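Local coordinates for protein putative phosphosugar isomerase (Silicibacter pomeroyi DSS-3, PDB 3FJ1) that is of unknown function but, as a protein with two SIS domains, probably binds phosphosugars or related carbohydrate derivatives, at residues A[193-198]-A[256-261]; A[207-212]-A[236-241]. One frame throughout, in Å; residues are numbered along the deposited sequence. Where two conformers were deposited one is given.

Contact 1. Residues A[193-198]-A[256-261]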
loop_
_atom_site.group_PDB
_atom_site.type_symbol
_atom_site.label_atom_id
_atom_site.label_comp_id
_atom_site.label_asym_id
_atom_site.label_seq_id
_atom_site.Cartn_x
_atom_site.Cartn_y
_atom_site.Cartn_z
ATOM N N ILE A 193 17.889 20.484 -11.902
ATOM C CA ILE A 193 18.767 19.469 -11.353
ATOM C C ILE A 193 18.453 18.164 -12.109
ATOM O O ILE A 193 17.268 17.877 -12.371
ATOM C CB ILE A 193 18.491 19.265 -9.858
ATOM C CG1 ILE A 193 18.898 20.534 -9.091
ATOM C CG2 ILE A 193 19.206 18.002 -9.350
ATOM C CD1 ILE A 193 18.425 20.578 -7.666
ATOM N N ASP A 194 19.483 17.442 -12.559
ATOM C CA ASP A 194 19.214 16.177 -13.248
ATOM C C ASP A 194 20.145 15.027 -12.886
ATOM O O ASP A 194 20.115 13.988 -13.517
ATOM C CB ASP A 194 19.033 16.388 -14.758
ATOM C CG ASP A 194 20.260 16.913 -15.439
ATOM O OD1 ASP A 194 21.383 16.725 -14.917
ATOM O OD2 ASP A 194 20.096 17.458 -16.551
ATOM N N TRP A 195 20.920 15.208 -11.817
ATOM C CA TRP A 195 21.671 14.112 -11.192
ATOM C C TRP A 195 22.447 13.218 -12.150
ATOM O O TRP A 195 22.236 11.994 -12.171
ATOM C CB TRP A 195 20.750 13.243 -10.308
ATOM C CG TRP A 195 20.075 13.967 -9.177
ATOM C CD1 TRP A 195 20.566 15.037 -8.484
ATOM C CD2 TRP A 195 18.822 13.631 -8.552
ATOM N NE1 TRP A 195 19.695 15.406 -7.515
ATOM C CE2 TRP A 195 18.619 14.556 -7.514
ATOM C CE3 TRP A 195 17.869 12.633 -8.760
ATOM C CZ2 TRP A 195 17.476 14.537 -6.689
ATOM C CZ3 TRP A 195 16.741 12.621 -7.964
ATOM C CH2 TRP A 195 16.555 13.573 -6.933
ATOM N N PRO A 196 23.406 13.799 -12.883
ATOM C CA PRO A 196 24.194 13.030 -13.877
ATOM C C PRO A 196 24.878 11.762 -13.339
ATOM O O PRO A 196 24.940 10.755 -14.037
ATOM C CB PRO A 196 25.231 14.046 -14.386
ATOM C CG PRO A 196 25.223 15.170 -13.417
ATOM C CD PRO A 196 23.858 15.207 -12.778
ATOM N N GLU A 197 25.376 11.830 -12.115
ATOM C CA GLU A 197 26.022 10.691 -11.457
ATOM C C GLU A 197 25.043 9.517 -11.294
ATOM O O GLU A 197 25.436 8.367 -11.450
ATOM C CB GLU A 197 26.632 11.113 -10.119
ATOM C CG GLU A 197 25.625 11.614 -9.047
ATOM C CD GLU A 197 24.979 13.006 -9.344
ATOM O OE1 GLU A 197 25.293 13.678 -10.337
ATOM O OE2 GLU A 197 24.172 13.429 -8.580
HETATM N N MSE A 198 23.758 9.793 -11.018
HETATM C CA MSE A 198 22.759 8.733 -10.935
HETATM C C MSE A 198 22.484 8.146 -12.323
HETATM O O MSE A 198 22.308 6.964 -12.467
HETATM C CB MSE A 198 21.446 9.263 -10.338
HETATM C CG MSE A 198 20.281 8.286 -10.421
HETATM SE SE MSE A 198 20.539 6.751 -9.264
HETATM C CE MSE A 198 20.295 7.747 -7.639
ATOM N N PRO A 256 21.490 0.771 -8.187
ATOM C CA PRO A 256 21.577 2.030 -7.455
ATOM C C PRO A 256 20.371 2.246 -6.526
ATOM O O PRO A 256 19.229 1.835 -6.829
ATOM C CB PRO A 256 21.570 3.109 -8.556
ATOM C CG PRO A 256 21.850 2.412 -9.816
ATOM C CD PRO A 256 21.398 0.994 -9.641
ATOM N N VAL A 257 20.646 2.914 -5.410
ATOM C CA VAL A 257 19.638 3.198 -4.397
ATOM C C VAL A 257 19.522 4.716 -4.271
ATOM O O VAL A 257 20.528 5.419 -4.201
ATOM C CB VAL A 257 20.056 2.573 -3.054
ATOM C CG1 VAL A 257 19.036 2.883 -1.960
ATOM C CG2 VAL A 257 20.267 1.058 -3.210
ATOM N N LEU A 258 18.294 5.222 -4.272
ATOM C CA LEU A 258 18.050 6.644 -4.156
ATOM C C LEU A 258 17.199 6.921 -2.921
ATOM O O LEU A 258 16.022 6.532 -2.873
ATOM C CB LEU A 258 17.313 7.115 -5.399
ATOM C CG LEU A 258 17.295 8.601 -5.746
ATOM C CD1 LEU A 258 16.442 8.814 -7.007
ATOM C CD2 LEU A 258 16.909 9.555 -4.624
ATOM N N GLY A 259 17.777 7.593 -1.930
ATOM C CA GLY A 259 17.068 7.944 -0.712
ATOM C C GLY A 259 16.438 9.329 -0.770
ATOM O O GLY A 259 17.147 10.334 -0.847
ATOM N N PHE A 260 15.105 9.353 -0.743
ATOM C CA PHE A 260 14.311 10.576 -0.691
ATOM C C PHE A 260 14.249 11.070 0.747
ATOM O O PHE A 260 13.536 10.501 1.579
ATOM C CB PHE A 260 12.912 10.358 -1.273
ATOM C CG PHE A 260 12.914 10.242 -2.782
ATOM C CD1 PHE A 260 12.906 11.369 -3.551
ATOM C CD2 PHE A 260 12.937 9.007 -3.418
ATOM C CE1 PHE A 260 12.897 11.277 -4.938
ATOM C CE2 PHE A 260 12.915 8.901 -4.787
ATOM C CZ PHE A 260 12.894 10.011 -5.549
ATOM N N ALA A 261 15.038 12.110 1.023
ATOM C CA ALA A 261 15.067 12.765 2.348
ATOM C C ALA A 261 14.546 14.207 2.289
ATOM O O ALA A 261 15.087 15.035 1.556
ATOM C CB ALA A 261 16.502 12.755 2.916
#
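With its CG anti to the backbone N (chi1 171°) and its chain bent at the next two torsions, selenomethionine Met198 curls its tip onto Leu258, whose own CG also stands anti to the backbone N (chi1 -162°). The methyl does the closest touching: Met198 CE lies 3.6 Å from Leu258 CG, and the two side chains meet at about a right angle. One atom further back, Met198 SE rests 3.9 Å from Pro256 CB, so the two ends of a single bond serve two residues of 256-261. Met198 is modelled in two conformers, and these contacts belong to one of them. Trp195, the N-cap residue of helix 196-204, reaches Leu258 from another direction, its CZ3 lying 3.9 Å from Leu258 CD1 at an oblique approach to the indole. Leu258 CD2 sits over the centre of the Phe260 ring, and Phe316 and Leu297 add to its surroundings. The indole N-H is used outside the contact, where NE1 hydrogen-bonds to Glu298 O. The first turn of the helix is thus packed against the central strand of the second SIS domain's parallel sheet by buried, apolar contact, a matter of dispersion and shape.

Contact 2. Residues A[207-212]-A[236-241]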
loop_
_atom_site.group_PDB
_atom_site.type_symbol
_atom_site.label_atom_id
_atom_site.label_comp_id
_atom_site.label_asym_id
_atom_site.label_seq_id
_atom_site.Cartn_x
_atom_site.Cartn_y
_atom_site.Cartn_z
ATOM N N SER A 207 18.316 -0.809 -13.153
ATOM C CA SER A 207 17.126 -0.969 -12.302
ATOM C C SER A 207 17.354 0.003 -11.157
ATOM O O SER A 207 18.486 0.432 -10.929
ATOM C CB SER A 207 16.982 -2.375 -11.752
ATOM O OG SER A 207 16.486 -3.215 -12.746
ATOM N N LEU A 208 16.317 0.273 -10.376
ATOM C CA LEU A 208 16.458 1.284 -9.349
ATOM C C LEU A 208 15.685 0.965 -8.094
ATOM O O LEU A 208 14.544 0.551 -8.170
ATOM C CB LEU A 208 15.960 2.610 -9.908
ATOM C CG LEU A 208 15.940 3.815 -8.960
ATOM C CD1 LEU A 208 17.382 4.236 -8.633
ATOM C CD2 LEU A 208 15.114 4.958 -9.541
ATOM N N PHE A 209 16.318 1.180 -6.932
ATOM C CA PHE A 209 15.631 1.120 -5.663
ATOM C C PHE A 209 15.469 2.536 -5.108
ATOM O O PHE A 209 16.407 3.322 -5.105
ATOM C CB PHE A 209 16.364 0.235 -4.651
ATOM C CG PHE A 209 16.487 -1.194 -5.087
ATOM C CD1 PHE A 209 15.363 -1.985 -5.176
ATOM C CD2 PHE A 209 17.726 -1.744 -5.376
ATOM C CE1 PHE A 209 15.459 -3.320 -5.559
ATOM C CE2 PHE A 209 17.842 -3.065 -5.773
ATOM C CZ PHE A 209 16.694 -3.857 -5.865
ATOM N N THR A 210 14.244 2.894 -4.762
ATOM C CA THR A 210 13.969 4.184 -4.110
ATOM C C THR A 210 13.595 3.940 -2.644
ATOM O O THR A 210 12.996 2.913 -2.303
ATOM C CB THR A 210 12.864 4.957 -4.843
ATOM O OG1 THR A 210 11.660 4.175 -4.861
ATOM C CG2 THR A 210 13.333 5.265 -6.289
ATOM N N LEU A 211 13.995 4.873 -1.787
ATOM C CA LEU A 211 13.689 4.822 -0.376
ATOM C C LEU A 211 13.037 6.115 0.080
ATOM O O LEU A 211 13.278 7.199 -0.455
ATOM C CB LEU A 211 14.954 4.605 0.472
ATOM C CG LEU A 211 15.885 3.439 0.148
ATOM C CD1 LEU A 211 17.083 3.432 1.174
ATOM C CD2 LEU A 211 15.157 2.129 0.161
ATOM N N GLY A 212 12.215 5.979 1.106
ATOM C CA GLY A 212 11.596 7.106 1.770
ATOM C C GLY A 212 11.398 6.727 3.234
ATOM O O GLY A 212 11.551 5.582 3.605
ATOM N N GLU A 236 11.723 -0.375 -7.517
ATOM C CA GLU A 236 10.966 -0.751 -6.310
ATOM C C GLU A 236 11.215 0.287 -5.224
ATOM O O GLU A 236 12.366 0.695 -5.024
ATOM C CB GLU A 236 11.380 -2.126 -5.777
ATOM C CG GLU A 236 11.039 -3.307 -6.663
ATOM C CD GLU A 236 11.634 -4.617 -6.146
ATOM O OE1 GLU A 236 11.779 -4.794 -4.913
ATOM O OE2 GLU A 236 11.970 -5.475 -6.973
ATOM N N SER A 237 10.140 0.698 -4.547
ATOM C CA SER A 237 10.198 1.643 -3.448
ATOM C C SER A 237 10.072 0.952 -2.076
ATOM O O SER A 237 9.199 0.092 -1.865
ATOM C CB SER A 237 9.072 2.664 -3.579
ATOM O OG SER A 237 9.131 3.567 -2.498
ATOM N N TYR A 238 10.877 1.392 -1.122
ATOM C CA TYR A 238 10.847 0.824 0.201
ATOM C C TYR A 238 10.943 1.876 1.258
ATOM O O TYR A 238 11.566 2.923 1.036
ATOM C CB TYR A 238 12.079 -0.060 0.428
ATOM C CG TYR A 238 12.128 -1.320 -0.395
ATOM C CD1 TYR A 238 12.748 -1.349 -1.648
ATOM C CD2 TYR A 238 11.605 -2.485 0.104
ATOM C CE1 TYR A 238 12.801 -2.533 -2.393
ATOM C CE2 TYR A 238 11.658 -3.643 -0.609
ATOM C CZ TYR A 238 12.232 -3.658 -1.860
ATOM O OH TYR A 238 12.246 -4.881 -2.526
ATOM N N SER A 239 10.351 1.589 2.426
ATOM C CA SER A 239 10.681 2.362 3.597
ATOM C C SER A 239 12.146 2.042 3.912
ATOM O O SER A 239 12.545 0.874 3.919
ATOM C CB SER A 239 9.805 1.980 4.800
ATOM O OG SER A 239 10.233 2.654 5.987
ATOM N N SER A 240 12.912 3.061 4.291
ATOM C CA SER A 240 14.308 2.887 4.698
ATOM C C SER A 240 14.383 2.058 6.008
ATOM O O SER A 240 15.389 1.417 6.311
ATOM C CB SER A 240 14.952 4.270 4.857
ATOM O OG SER A 240 14.243 5.067 5.781
ATOM N N ALA A 241 13.301 2.080 6.786
ATOM C CA ALA A 241 13.225 1.278 8.009
ATOM C C ALA A 241 12.928 -0.191 7.721
ATOM O O ALA A 241 13.028 -1.022 8.618
ATOM C CB ALA A 241 12.160 1.846 8.930
#
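Phe209 and Tyr238 stand side by side on one face of a parallel strand pair, with Phe209 CD1 3.8 Å from Tyr238 CE1 and lying at the edge of the tyrosine ring. On the same face Glu236 runs alongside Phe209. Two conformers of Glu236 were modelled; in the one described, its carboxylate plane is turned 87° from the ring, and OE1 lies near the ring plane at the edge, 4.0 Å from Phe209 CE1. The Tyr238 OH to Glu236 OE1 distance is too short to be taken literally, so the detail there is doubtful. His234 of the second subunit also packs on Glu236. Leu211 extends this row, its CD2 packing on Tyr238 CB.

Between the two faces a parallel ladder fixes the register. Glu236 N donates to Leu208 O and Thr210 N to Glu236 O (2.9 Å), then Tyr238 N to Thr210 O and Gly212 N to Tyr238 O. Ser240 N closes the series on Gly212 O at 2.9 Å. Four CA-H...O contacts fill in between. Just beyond, Ser239 OG accepts from Ala241 N in an ST turn.

On the opposite face, Thr210 OG1, set between its backbone N and carbonyl carbon (chi1 59°), lies 3.3 Å from Ser237 CB and bonds to Ser220 O, while Ser237 OG bonds to Asn221 and Ser220. Helix 217-231 thus covers this face and completes a beta-alpha-beta crossover. Helices 250-253 and 267-279 pack on the Phe209 and Leu211 face, and strand 257-259 pairs along the far edge of strand 208-212.

How the contacts relate
From the N terminus, the chain first forms the other SIS domain with its own five-stranded parallel sheet, then reaches 193-198, where helix 196-204 begins. That helix leads straight into strand 208-212. Contact 2 closes the first loop, spanning helix 217-231, when strand 235-239 returns beside 208-212; contact 1 closes the wider loop around it when 256-261 arrives. The loops nest and do not cross. They meet in the sheet, since strand 257-259 lies on the other side of 208-212, where Leu258 N sits 2.8 Å from Phe209 O in a probable hydrogen bond. The two contacts tie helix 196-204, the crossover and three adjacent strands of the second sheet together.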